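Local coordinates for protein aminotransferase (Helicobacter pylori, PDB 2FNU) that catalyses the pyridoxal-phosphate-dependent transfer of an amino group from glutamate to a UDP-linked 4-keto sugar, the second step in making pseudaminic acid for flagellin, at residues E43-K48 against N165-G170; A59-Y64 against A88-E93; I78-S83 against V126-A131; F151-S156 against L173-S178. All blocks are in the same frame, centred on the assembly; numbering follows the deposited sequence.

Overall arrangement
Contacts 3 and 4 form the centre of the large mixed sheet, their centres about 10 Å apart, and meet where strand 122-128 of contact 3 adjoins strand 150-154 of contact 4. Contact 2 pairs helices 56-66 and 86-93 against one face of that sheet; its centre is about 11 Å from contact 4 and 13 Å from contact 3. Contact 1, about 12 Å from contact 4 between centres, joins the end of helix 32-45 to short strand 166-167 and the loop after it, toward strand 174-178. Along the chain, contacts 2 and 3 interlock inside the loop closed by contact 1, whose segments alternate with those of contact 4. Contacts 2, 3 and 4 all line the cofactor pocket.

Contact 1: E43-K48 against N165-G170; sequences EFLGVK and NKKVGG
Lys167 lies over Phe44 and Leu45 at the C-terminal end of helix 32-45, and its chain can be followed outward. Lys167 CB meets Leu45 CD2 at 4.1 Å. Further along, Lys167 CD passes close to the last turn of the helix, 3.0 Å from Phe44 O. Lys167 CE then sits over one face of the Phe44 ring, 3.8 Å from its centroid, as a CH-pi contact displaced toward the rim. Bent at its last torsion (chi4 77°), the chain keeps Lys167 NZ above the same face, 4.8 Å from the Phe44 ring centroid, a cation-pi contact. A water accepts from Lys167 NZ at 2.8 Å and donates to Phe44 O. A second water donates to both Leu45 O and Lys167 O; together the two waters serve the helix-end carbonyls of Phe44 and Leu45 and tie them to Lys167. Beyond the helix Val47 CG1 rests 3.7 Å from Gly170 CA, where the lack of a side chain allows close approach; Leu45 and Val47 lean on Val194 of strand 191-195. A long aliphatic chain ending in a cation thus suits this place: its methylenes cover the ring, while its ammonium group probably profits from the negative end of the helix dipole.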
loop_
_atom_site.group_PDB
_atom_site.type_symbol
_atom_site.label_atom_id
_atom_site.label_comp_id
_atom_site.label_asym_id
_atom_site.label_seq_id
_atom_site.Cartn_x
_atom_site.Cartn_y
_atom_site.Cartn_z
ATOM N N GLU B 43 -11.947 -13.110 15.821
ATOM C CA GLU B 43 -12.945 -13.289 16.886
ATOM C C GLU B 43 -14.311 -12.746 16.457
ATOM O O GLU B 43 -15.349 -13.379 16.672
ATOM C CB GLU B 43 -12.473 -12.644 18.182
ATOM C CG GLU B 43 -11.283 -13.388 18.729
ATOM C CD GLU B 43 -11.052 -13.167 20.207
ATOM O OE1 GLU B 43 -12.037 -12.927 20.942
ATOM O OE2 GLU B 43 -9.875 -13.252 20.629
ATOM N N PHE B 44 -14.302 -11.597 15.784
ATOM C CA PHE B 44 -15.542 -10.997 15.306
ATOM C C PHE B 44 -16.257 -11.859 14.270
ATOM O O PHE B 44 -17.480 -11.979 14.299
ATOM C CB PHE B 44 -15.201 -9.617 14.727
ATOM C CG PHE B 44 -16.390 -8.802 14.275
ATOM C CD1 PHE B 44 -17.199 -8.153 15.186
ATOM C CD2 PHE B 44 -16.647 -8.628 12.916
ATOM C CE1 PHE B 44 -18.286 -7.388 14.751
ATOM C CE2 PHE B 44 -17.733 -7.865 12.486
ATOM C CZ PHE B 44 -18.531 -7.245 13.402
ATOM N N LEU B 45 -15.489 -12.450 13.351
ATOM C CA LEU B 45 -16.049 -13.179 12.222
ATOM C C LEU B 45 -16.159 -14.689 12.448
ATOM O O LEU B 45 -16.878 -15.380 11.712
ATOM C CB LEU B 45 -15.190 -12.921 10.973
ATOM C CG LEU B 45 -15.157 -11.458 10.520
ATOM C CD1 LEU B 45 -14.075 -11.325 9.460
ATOM C CD2 LEU B 45 -16.521 -11.021 9.997
ATOM N N GLY B 46 -15.426 -15.204 13.429
ATOM C CA GLY B 46 -15.360 -16.659 13.641
ATOM C C GLY B 46 -14.563 -17.390 12.563
ATOM O O GLY B 46 -14.944 -18.494 12.134
ATOM N N VAL B 47 -13.463 -16.771 12.117
ATOM C CA VAL B 47 -12.591 -17.369 11.101
ATOM C C VAL B 47 -11.233 -17.725 11.685
ATOM O O VAL B 47 -10.857 -17.248 12.757
ATOM C CB VAL B 47 -12.434 -16.467 9.842
ATOM C CG1 VAL B 47 -13.792 -16.288 9.158
ATOM C CG2 VAL B 47 -11.835 -15.120 10.180
ATOM N N LYS B 48 -10.498 -18.568 10.959
ATOM C CA LYS B 48 -9.211 -19.050 11.415
ATOM C C LYS B 48 -8.102 -17.998 11.307
ATOM O O LYS B 48 -7.242 -17.885 12.196
ATOM C CB LYS B 48 -8.857 -20.280 10.581
ATOM C CG LYS B 48 -7.985 -21.265 11.263
ATOM C CD LYS B 48 -7.659 -22.422 10.325
ATOM C CE LYS B 48 -8.771 -23.427 10.195
ATOM N NZ LYS B 48 -8.323 -24.532 9.254
ATOM N N ASN B 165 -27.867 -15.741 9.524
ATOM C CA ASN B 165 -27.443 -15.465 10.903
ATOM C C ASN B 165 -25.974 -15.734 11.203
ATOM O O ASN B 165 -25.581 -15.862 12.363
ATOM C CB ASN B 165 -28.336 -16.200 11.914
ATOM C CG ASN B 165 -29.790 -15.876 11.713
ATOM O OD1 ASN B 165 -30.559 -16.710 11.245
ATOM N ND2 ASN B 165 -30.163 -14.639 11.983
ATOM N N LYS B 166 -25.163 -15.793 10.145
ATOM C CA LYS B 166 -23.725 -15.993 10.281
ATOM C C LYS B 166 -22.974 -14.881 9.569
ATOM O O LYS B 166 -23.320 -14.493 8.446
ATOM C CB LYS B 166 -23.333 -17.345 9.676
ATOM C CG LYS B 166 -23.946 -18.517 10.474
ATOM C CD LYS B 166 -23.825 -19.865 9.792
ATOM C CE LYS B 166 -24.666 -19.939 8.536
ATOM N NZ LYS B 166 -24.781 -21.347 7.994
ATOM N N LYS B 167 -21.921 -14.381 10.201
ATOM C CA LYS B 167 -21.195 -13.266 9.604
ATOM C C LYS B 167 -20.506 -13.621 8.303
ATOM O O LYS B 167 -19.820 -14.649 8.188
ATOM C CB LYS B 167 -20.167 -12.709 10.586
ATOM C CG LYS B 167 -20.805 -11.882 11.665
ATOM C CD LYS B 167 -19.782 -11.248 12.551
ATOM C CE LYS B 167 -20.444 -10.323 13.573
ATOM N NZ LYS B 167 -21.072 -11.093 14.679
ATOM N N VAL B 168 -20.687 -12.747 7.322
ATOM C CA VAL B 168 -19.908 -12.808 6.084
ATOM C C VAL B 168 -18.414 -12.783 6.425
ATOM O O VAL B 168 -17.991 -12.044 7.319
ATOM C CB VAL B 168 -20.274 -11.617 5.192
ATOM C CG1 VAL B 168 -19.290 -11.476 4.015
ATOM C CG2 VAL B 168 -21.720 -11.786 4.686
ATOM N N GLY B 169 -17.633 -13.612 5.729
ATOM C CA GLY B 169 -16.191 -13.687 5.970
ATOM C C GLY B 169 -15.665 -15.108 5.917
ATOM O O GLY B 169 -14.530 -15.335 5.518
ATOM N N GLY B 170 -16.490 -16.066 6.326
ATOM C CA GLY B 170 -16.017 -17.437 6.425
ATOM C C GLY B 170 -16.574 -18.369 5.369
ATOM O O GLY B 170 -16.258 -19.565 5.378
HETATM O O HOH W 1 -19.010 -11.375 16.562
HETATM O O HOH W 2 -18.579 -16.477 9.693
#

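Contact 2: A59-Y64 against A88-E93; sequences ALLTLY and ANMLLE
Glu93, whose CB packs 4.1 Å from Leu61 CD1, has its OE2 held by two groups of the second subunit: a salt bridge from Arg65 and a hydrogen bond with His227. The contact therefore reaches into the dimer interface. It pairs helices 56-66 and 86-93, which cover the same face of the central sheet in the fold-type I architecture of pyridoxal phosphate enzymes. Their short segments cross at -42°, with the axes 9.0 Å apart at closest approach. Between them Met90 is the flexible filler. Its chain folds back at chi2 (-58°) and passes across Leu61 at about a right angle, with SD 3.8 Å from Leu61 CB. Lower on the same chain, Met90 CG meets Leu60 CB at 4.1 Å; Leu60 also borders the cofactor, which ties this helix pair to the active site. Tyr64 fills the other part of the interface with its flat ring. One face receives Leu91 CD2 directly over the centre, a CH-pi contact 3.5 Å from the centroid and 13° off the ring normal, while the carbonyl carbon of Leu60 lies over the opposite face. The phenol suits a buried helix interface because its hydroxyl has a backbone partner, Thr87 O. At the ring edge, Tyr64 CD1 comes within 3.3 Å of Met90 C.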
loop_
_atom_site.group_PDB
_atom_site.type_symbol
_atom_site.label_atom_id
_atom_site.label_comp_id
_atom_site.label_asym_id
_atom_site.label_seq_id
_atom_site.Cartn_x
_atom_site.Cartn_y
_atom_site.Cartn_z
ATOM N N ALA B 59 -5.042 -6.240 -0.807
ATOM C CA ALA B 59 -5.577 -7.515 -0.349
ATOM C C ALA B 59 -6.071 -8.367 -1.525
ATOM O O ALA B 59 -5.765 -9.573 -1.603
ATOM C CB ALA B 59 -6.685 -7.276 0.652
ATOM N N LEU B 60 -6.807 -7.745 -2.455
ATOM C CA LEU B 60 -7.333 -8.482 -3.606
ATOM C C LEU B 60 -6.193 -9.026 -4.466
ATOM O O LEU B 60 -6.225 -10.194 -4.880
ATOM C CB LEU B 60 -8.255 -7.587 -4.463
ATOM C CG LEU B 60 -9.659 -7.324 -3.927
ATOM C CD1 LEU B 60 -10.308 -6.154 -4.660
ATOM C CD2 LEU B 60 -10.533 -8.555 -4.047
ATOM N N LEU B 61 -5.184 -8.193 -4.740
ATOM C CA LEU B 61 -4.064 -8.660 -5.555
ATOM C C LEU B 61 -3.384 -9.835 -4.851
ATOM O O LEU B 61 -3.052 -10.850 -5.470
ATOM C CB LEU B 61 -3.025 -7.561 -5.754
ATOM C CG LEU B 61 -1.754 -8.003 -6.495
ATOM C CD1 LEU B 61 -2.094 -8.329 -7.956
ATOM C CD2 LEU B 61 -0.674 -6.923 -6.426
ATOM N N THR B 62 -3.165 -9.692 -3.551
ATOM C CA THR B 62 -2.492 -10.752 -2.789
ATOM C C THR B 62 -3.289 -12.059 -2.826
ATOM O O THR B 62 -2.719 -13.137 -3.006
ATOM C CB THR B 62 -2.271 -10.288 -1.343
ATOM O OG1 THR B 62 -1.443 -9.119 -1.381
ATOM C CG2 THR B 62 -1.569 -11.373 -0.506
ATOM N N LEU B 63 -4.601 -11.954 -2.669
ATOM C CA LEU B 63 -5.467 -13.131 -2.767
ATOM C C LEU B 63 -5.422 -13.738 -4.180
ATOM O O LEU B 63 -5.232 -14.963 -4.331
ATOM C CB LEU B 63 -6.911 -12.774 -2.381
ATOM C CG LEU B 63 -7.912 -13.926 -2.576
ATOM C CD1 LEU B 63 -7.511 -15.194 -1.801
ATOM C CD2 LEU B 63 -9.287 -13.404 -2.107
ATOM N N TYR B 64 -5.610 -12.911 -5.207
ATOM C CA TYR B 64 -5.684 -13.443 -6.565
ATOM C C TYR B 64 -4.376 -14.099 -6.993
ATOM O O TYR B 64 -4.394 -15.076 -7.752
ATOM C CB TYR B 64 -6.004 -12.319 -7.550
ATOM C CG TYR B 64 -7.403 -11.703 -7.453
ATOM C CD1 TYR B 64 -7.661 -10.478 -8.048
ATOM C CD2 TYR B 64 -8.462 -12.360 -6.791
ATOM C CE1 TYR B 64 -8.929 -9.904 -8.031
ATOM C CE2 TYR B 64 -9.737 -11.798 -6.746
ATOM C CZ TYR B 64 -9.965 -10.554 -7.386
ATOM O OH TYR B 64 -11.213 -9.967 -7.379
ATOM N N ALA B 88 -11.935 -6.175 -10.605
ATOM C CA ALA B 88 -11.510 -6.720 -11.896
ATOM C C ALA B 88 -10.085 -6.309 -12.280
ATOM O O ALA B 88 -9.369 -7.117 -12.878
ATOM C CB ALA B 88 -12.487 -6.331 -13.003
ATOM N N ASN B 89 -9.666 -5.079 -11.953
ATOM C CA ASN B 89 -8.292 -4.671 -12.291
ATOM C C ASN B 89 -7.289 -5.643 -11.687
ATOM O O ASN B 89 -6.258 -5.944 -12.294
ATOM C CB ASN B 89 -7.940 -3.277 -11.750
ATOM C CG ASN B 89 -8.450 -2.113 -12.616
ATOM O OD1 ASN B 89 -8.334 -0.935 -12.205
ATOM N ND2 ASN B 89 -8.990 -2.404 -13.779
ATOM N N MET B 90 -7.558 -6.126 -10.473
ATOM C CA MET B 90 -6.574 -7.018 -9.834
ATOM C C MET B 90 -6.590 -8.410 -10.442
ATOM O O MET B 90 -5.588 -9.114 -10.361
ATOM C CB MET B 90 -6.738 -7.047 -8.311
ATOM C CG MET B 90 -6.453 -5.707 -7.632
ATOM S SD MET B 90 -4.768 -5.094 -7.987
ATOM C CE MET B 90 -5.099 -3.932 -9.329
ATOM N N LEU B 91 -7.689 -8.771 -11.109
ATOM C CA LEU B 91 -7.701 -9.988 -11.926
ATOM C C LEU B 91 -6.737 -9.847 -13.090
ATOM O O LEU B 91 -5.912 -10.737 -13.348
ATOM C CB LEU B 91 -9.125 -10.314 -12.408
ATOM C CG LEU B 91 -10.114 -10.751 -11.318
ATOM C CD1 LEU B 91 -11.548 -10.847 -11.862
ATOM C CD2 LEU B 91 -9.725 -12.098 -10.658
ATOM N N LEU B 92 -6.848 -8.733 -13.801
ATOM C CA LEU B 92 -5.953 -8.484 -14.944
ATOM C C LEU B 92 -4.500 -8.517 -14.490
ATOM O O LEU B 92 -3.660 -9.111 -15.159
ATOM C CB LEU B 92 -6.255 -7.134 -15.606
ATOM C CG LEU B 92 -7.625 -7.005 -16.291
ATOM C CD1 LEU B 92 -7.757 -5.633 -16.937
ATOM C CD2 LEU B 92 -7.866 -8.114 -17.327
ATOM N N GLU B 93 -4.209 -7.899 -13.341
ATOM C CA GLU B 93 -2.833 -7.866 -12.859
ATOM C C GLU B 93 -2.321 -9.234 -12.428
ATOM O O GLU B 93 -1.109 -9.429 -12.281
ATOM C CB GLU B 93 -2.681 -6.857 -11.714
ATOM C CG GLU B 93 -2.672 -5.416 -12.203
ATOM C CD GLU B 93 -1.304 -5.043 -12.788
ATOM O OE1 GLU B 93 -1.112 -5.136 -14.031
ATOM O OE2 GLU B 93 -0.404 -4.705 -11.984
#

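Contact 3: I78-S83 against V126-A131; sequences ITTPIS and VSVDYA
Val126 N donates to Ile78 O at 2.8 Å, in a nearly straight bond whose N-H...O angle is 166°. The next acceptor, Val126 O, is served by a side chain: Thr79 OG1 donates to it at 2.8 Å, tilted 27° from the carbonyl plane. Chi1 of -170° swings that hydroxyl away from the threonine's own backbone N and over to the neighbouring strand. Thr79 CA adds a CA-H...O contact to the same oxygen, Val126 O, at 3.3 Å, whereas Thr80 N stays 3.9 Å from Val126 O. These are parallel neighbours, strands 76-79 and 122-128, in the central sheet of the fold-type I aminotransferases, and past Thr79 the first one turns out of the sheet. There Thr80 OG1 accepts from Ile82 N at 3.0 Å, forming an ST turn. Thr80 CG2 crosses to Val128 CG2 at 3.5 Å, and the same valine methyl lies 3.4 Å from Ser83 OG. That hydroxyl bonds with Thr87 OG1; Ser83 and Val128 both touch the cofactor. Tyr130 packs CE2 against Ile82 CG2 at 3.9 Å, while its OH is hydrogen-bonded to His315 O, the backbone of a substrate-binding residue.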
loop_
_atom_site.group_PDB
_atom_site.type_symbol
_atom_site.label_atom_id
_atom_site.label_comp_id
_atom_site.label_asym_id
_atom_site.label_seq_id
_atom_site.Cartn_x
_atom_site.Cartn_y
_atom_site.Cartn_z
ATOM N N ILE B 78 -14.956 -15.885 -13.305
ATOM C CA ILE B 78 -16.277 -15.293 -13.442
ATOM C C ILE B 78 -16.456 -14.281 -12.333
ATOM O O ILE B 78 -16.122 -14.542 -11.179
ATOM C CB ILE B 78 -17.368 -16.381 -13.334
ATOM C CG1 ILE B 78 -17.276 -17.319 -14.535
ATOM C CG2 ILE B 78 -18.731 -15.757 -13.292
ATOM C CD1 ILE B 78 -18.023 -18.641 -14.294
ATOM N N THR B 79 -17.010 -13.122 -12.685
ATOM C CA THR B 79 -17.263 -12.092 -11.672
ATOM C C THR B 79 -18.414 -11.182 -12.079
ATOM O O THR B 79 -19.076 -11.414 -13.094
ATOM C CB THR B 79 -15.960 -11.294 -11.342
ATOM O OG1 THR B 79 -16.174 -10.468 -10.187
ATOM C CG2 THR B 79 -15.516 -10.456 -12.532
ATOM N N THR B 80 -18.672 -10.168 -11.267
ATOM C CA THR B 80 -19.776 -9.241 -11.525
ATOM C C THR B 80 -19.280 -7.956 -12.181
ATOM O O THR B 80 -18.197 -7.458 -11.828
ATOM C CB THR B 80 -20.502 -8.865 -10.220
ATOM O OG1 THR B 80 -21.520 -7.886 -10.504
ATOM C CG2 THR B 80 -19.515 -8.332 -9.144
ATOM N N PRO B 81 -20.071 -7.406 -13.118
ATOM C CA PRO B 81 -19.711 -6.113 -13.690
ATOM C C PRO B 81 -20.124 -4.941 -12.797
ATOM O O PRO B 81 -19.734 -3.820 -13.077
ATOM C CB PRO B 81 -20.517 -6.085 -14.998
ATOM C CG PRO B 81 -21.760 -6.861 -14.686
ATOM C CD PRO B 81 -21.295 -7.967 -13.724
ATOM N N ILE B 82 -20.937 -5.208 -11.771
ATOM C CA ILE B 82 -21.385 -4.154 -10.839
ATOM C C ILE B 82 -20.549 -4.243 -9.573
ATOM O O ILE B 82 -20.949 -4.833 -8.560
ATOM C CB ILE B 82 -22.920 -4.210 -10.565
ATOM C CG1 ILE B 82 -23.696 -4.054 -11.882
ATOM C CG2 ILE B 82 -23.358 -3.095 -9.606
ATOM C CD1 ILE B 82 -23.372 -2.743 -12.665
ATOM N N SER B 83 -19.347 -3.687 -9.678
ATOM C CA SER B 83 -18.440 -3.569 -8.537
ATOM C C SER B 83 -17.540 -2.405 -8.796
ATOM O O SER B 83 -17.540 -1.853 -9.910
ATOM C CB SER B 83 -17.573 -4.817 -8.358
ATOM O OG SER B 83 -16.898 -4.701 -7.110
ATOM N N VAL B 126 -15.588 -14.810 -8.471
ATOM C CA VAL B 126 -15.445 -13.732 -7.479
ATOM C C VAL B 126 -16.774 -12.978 -7.398
ATOM O O VAL B 126 -17.162 -12.311 -8.359
ATOM C CB VAL B 126 -14.325 -12.725 -7.860
ATOM C CG1 VAL B 126 -14.313 -11.535 -6.868
ATOM C CG2 VAL B 126 -12.965 -13.422 -7.891
ATOM N N SER B 127 -17.468 -13.104 -6.267
ATOM C CA SER B 127 -18.702 -12.354 -6.032
ATOM C C SER B 127 -18.403 -11.106 -5.197
ATOM O O SER B 127 -17.337 -11.008 -4.578
ATOM C CB SER B 127 -19.746 -13.224 -5.313
ATOM O OG SER B 127 -19.222 -13.716 -4.080
ATOM N N VAL B 128 -19.363 -10.189 -5.182
ATOM C CA VAL B 128 -19.283 -8.955 -4.398
ATOM C C VAL B 128 -20.583 -8.794 -3.609
ATOM O O VAL B 128 -21.682 -8.934 -4.170
ATOM C CB VAL B 128 -19.142 -7.740 -5.337
ATOM C CG1 VAL B 128 -19.247 -6.408 -4.563
ATOM C CG2 VAL B 128 -17.811 -7.830 -6.077
ATOM N N ASP B 129 -20.471 -8.480 -2.319
ATOM C CA ASP B 129 -21.663 -8.251 -1.499
ATOM C C ASP B 129 -22.030 -6.788 -1.688
ATOM O O ASP B 129 -21.558 -5.905 -0.962
ATOM C CB ASP B 129 -21.360 -8.581 -0.042
ATOM C CG ASP B 129 -20.902 -10.013 0.139
ATOM O OD1 ASP B 129 -21.501 -10.922 -0.491
ATOM O OD2 ASP B 129 -19.927 -10.232 0.882
ATOM N N TYR B 130 -22.863 -6.524 -2.695
ATOM C CA TYR B 130 -23.149 -5.149 -3.070
ATOM C C TYR B 130 -23.916 -4.422 -1.968
ATOM O O TYR B 130 -24.966 -4.892 -1.515
ATOM C CB TYR B 130 -23.948 -5.126 -4.375
ATOM C CG TYR B 130 -24.330 -3.728 -4.804
ATOM C CD1 TYR B 130 -25.539 -3.172 -4.399
ATOM C CD2 TYR B 130 -23.482 -2.975 -5.596
ATOM C CE1 TYR B 130 -25.901 -1.892 -4.769
ATOM C CE2 TYR B 130 -23.828 -1.681 -5.985
ATOM C CZ TYR B 130 -25.037 -1.151 -5.553
ATOM O OH TYR B 130 -25.407 0.121 -5.938
ATOM N N ALA B 131 -23.383 -3.249 -1.580
ATOM C CA ALA B 131 -23.960 -2.393 -0.535
ATOM C C ALA B 131 -23.874 -2.993 0.855
ATOM O O ALA B 131 -24.370 -2.400 1.812
ATOM C CB ALA B 131 -25.426 -1.987 -0.866
#

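Contact 4: F151-S156 against L173-S178; sequences FLSDSS and LASVFS. With PMP (4'-deoxy-4'-aminopyridoxal-5'-phosphate), chain E.
Leu152, Ser153 and Asp154 run beside Ala174, Ser175 and Val176 as neighbouring parallel strands near the middle of the seven-stranded sheet, their short axes only 9° apart, and both chains lead directly into the cofactor site. Leu173 N donates to Phe151 O at 2.8 Å, Ser153 N to Ala174 O at 3.1 Å and Val176 N to Ser153 O at 2.9 Å. Beyond Asp154 the pairing weakens: Ser178 N reaches Ser156 O at 3.4 Å, a weak bond. Where the strands come nearest in a bridge, at Ser153 and Ser175, two small serines fit side by side, with Ser153 CB 3.5 Å from Ser175 OG. At the start, Leu152 and Leu173 lie side by side, their CD2 methyls in contact, and near the other end the ring of Phe177 packs on Ser155. Asp154 lies on the face that meets helix 56-66. Its OD2 is gripped twice by Ser156: the backbone N forms an Asx turn at 3.0 Å, and OG donates to the syn lone pair at 2.7 Å. Thr87 bonds OD1, which lies 2.7 Å from PMP N1, the aspartate-to-pyridine pairing familiar in fold-type I enzymes. A chi1 of 175° carries Ser178 OG to the phosphate, where it donates to O2P; His180 N bonds it in turn. Ser156 and Thr87 probably fix the rotation of the carboxylate, leaving OD1 facing the pyridine nitrogen, while Ser178 on the adjacent strand helps to hold the phosphate, so the two strand ends anchor two separate points of one cofactor, its ring nitrogen and its phosphate.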
loop_
_atom_site.group_PDB
_atom_site.type_symbol
_atom_site.label_atom_id
_atom_site.label_comp_id
_atom_site.label_asym_id
_atom_site.label_seq_id
_atom_site.Cartn_x
_atom_site.Cartn_y
_atom_site.Cartn_z
ATOM N N PHE B 151 -14.107 -20.332 -4.724
ATOM C CA PHE B 151 -15.058 -19.249 -4.408
ATOM C C PHE B 151 -14.284 -18.157 -3.672
ATOM O O PHE B 151 -13.793 -18.385 -2.567
ATOM C CB PHE B 151 -16.199 -19.832 -3.551
ATOM C CG PHE B 151 -17.186 -18.827 -3.005
ATOM C CD1 PHE B 151 -17.983 -19.178 -1.922
ATOM C CD2 PHE B 151 -17.364 -17.571 -3.583
ATOM C CE1 PHE B 151 -18.918 -18.278 -1.387
ATOM C CE2 PHE B 151 -18.301 -16.667 -3.041
ATOM C CZ PHE B 151 -19.074 -17.038 -1.950
ATOM N N LEU B 152 -14.162 -16.987 -4.301
ATOM C CA LEU B 152 -13.495 -15.836 -3.685
ATOM C C LEU B 152 -14.541 -14.741 -3.498
ATOM O O LEU B 152 -15.398 -14.543 -4.352
ATOM C CB LEU B 152 -12.345 -15.317 -4.556
ATOM C CG LEU B 152 -11.337 -16.374 -5.037
ATOM C CD1 LEU B 152 -10.317 -15.777 -6.004
ATOM C CD2 LEU B 152 -10.654 -17.020 -3.835
ATOM N N SER B 153 -14.493 -14.049 -2.362
ATOM C CA SER B 153 -15.539 -13.075 -2.042
ATOM C C SER B 153 -14.952 -11.680 -1.819
ATOM O O SER B 153 -14.175 -11.498 -0.880
ATOM C CB SER B 153 -16.280 -13.511 -0.777
ATOM O OG SER B 153 -17.359 -12.622 -0.444
ATOM N N ASP B 154 -15.304 -10.722 -2.680
ATOM C CA ASP B 154 -14.996 -9.319 -2.409
ATOM C C ASP B 154 -16.101 -8.758 -1.511
ATOM O O ASP B 154 -17.143 -8.272 -1.982
ATOM C CB ASP B 154 -14.842 -8.509 -3.709
ATOM C CG ASP B 154 -14.448 -7.072 -3.431
ATOM O OD1 ASP B 154 -14.123 -6.348 -4.387
ATOM O OD2 ASP B 154 -14.450 -6.684 -2.228
ATOM N N SER B 155 -15.866 -8.886 -0.209
ATOM C CA SER B 155 -16.802 -8.461 0.824
ATOM C C SER B 155 -16.410 -7.072 1.325
ATOM O O SER B 155 -16.675 -6.721 2.473
ATOM C CB SER B 155 -16.822 -9.490 1.964
ATOM O OG SER B 155 -17.336 -10.736 1.474
ATOM N N SER B 156 -15.834 -6.251 0.444
ATOM C CA SER B 156 -15.308 -4.950 0.869
ATOM C C SER B 156 -16.347 -4.088 1.568
ATOM O O SER B 156 -15.987 -3.312 2.470
ATOM C CB SER B 156 -14.728 -4.182 -0.321
ATOM O OG SER B 156 -13.475 -4.724 -0.709
ATOM N N LEU B 173 -13.433 -19.431 -0.009
ATOM C CA LEU B 173 -12.046 -19.813 0.235
ATOM C C LEU B 173 -11.350 -18.695 1.008
ATOM O O LEU B 173 -10.617 -18.944 1.980
ATOM C CB LEU B 173 -11.324 -20.087 -1.085
ATOM C CG LEU B 173 -9.826 -20.339 -0.928
ATOM C CD1 LEU B 173 -9.548 -21.552 0.002
ATOM C CD2 LEU B 173 -9.170 -20.537 -2.279
ATOM N N ALA B 174 -11.591 -17.460 0.574
ATOM C CA ALA B 174 -11.130 -16.297 1.317
ATOM C C ALA B 174 -12.025 -15.127 0.960
ATOM O O ALA B 174 -12.632 -15.121 -0.122
ATOM C CB ALA B 174 -9.677 -15.986 0.971
ATOM N N SER B 175 -12.077 -14.147 1.860
ATOM C CA SER B 175 -12.903 -12.961 1.671
ATOM C C SER B 175 -12.096 -11.703 1.963
ATOM O O SER B 175 -11.224 -11.706 2.828
ATOM C CB SER B 175 -14.111 -13.010 2.604
ATOM O OG SER B 175 -14.877 -14.201 2.382
ATOM N N VAL B 176 -12.406 -10.640 1.237
ATOM C CA VAL B 176 -11.692 -9.370 1.393
ATOM C C VAL B 176 -12.625 -8.345 2.019
ATOM O O VAL B 176 -13.792 -8.276 1.652
ATOM C CB VAL B 176 -11.187 -8.865 0.031
ATOM C CG1 VAL B 176 -10.717 -7.396 0.094
ATOM C CG2 VAL B 176 -10.089 -9.815 -0.480
ATOM N N PHE B 177 -12.101 -7.548 2.959
ATOM C CA PHE B 177 -12.813 -6.383 3.491
ATOM C C PHE B 177 -12.000 -5.117 3.247
ATOM O O PHE B 177 -10.778 -5.169 3.163
ATOM C CB PHE B 177 -13.043 -6.544 4.997
ATOM C CG PHE B 177 -13.940 -7.707 5.345
ATOM C CD1 PHE B 177 -13.395 -8.921 5.748
ATOM C CD2 PHE B 177 -15.311 -7.602 5.236
ATOM C CE1 PHE B 177 -14.224 -10.004 6.061
ATOM C CE2 PHE B 177 -16.154 -8.686 5.540
ATOM C CZ PHE B 177 -15.611 -9.886 5.953
ATOM N N SER B 178 -12.681 -3.979 3.160
ATOM C CA SER B 178 -11.985 -2.701 3.055
ATOM C C SER B 178 -12.251 -1.867 4.295
ATOM O O SER B 178 -13.362 -1.861 4.821
ATOM C CB SER B 178 -12.488 -1.918 1.828
ATOM O OG SER B 178 -11.906 -0.611 1.766
HETATM N N1 PMP E . -13.930 -3.707 -3.902
HETATM C C2 PMP E . -15.063 -2.963 -3.698
HETATM C C2A PMP E . -16.408 -3.633 -3.862
HETATM C C3 PMP E . -14.942 -1.615 -3.334
HETATM O O3 PMP E . -16.056 -0.863 -3.093
HETATM C C4 PMP E . -13.666 -1.018 -3.202
HETATM C C4A PMP E . -13.505 0.456 -2.896
HETATM N N4A PMP E . -14.563 1.259 -3.470
HETATM C C5 PMP E . -12.530 -1.819 -3.356
HETATM C C6 PMP E . -12.694 -3.172 -3.647
HETATM C C5A PMP E . -11.127 -1.261 -3.188
HETATM O O4P PMP E . -10.912 -1.103 -1.797
HETATM P P PMP E . -9.781 -0.075 -1.274
HETATM O O1P PMP E . -10.356 1.308 -1.468
HETATM O O2P PMP E . -9.635 -0.380 0.186
HETATM O O3P PMP E . -8.504 -0.313 -2.033
#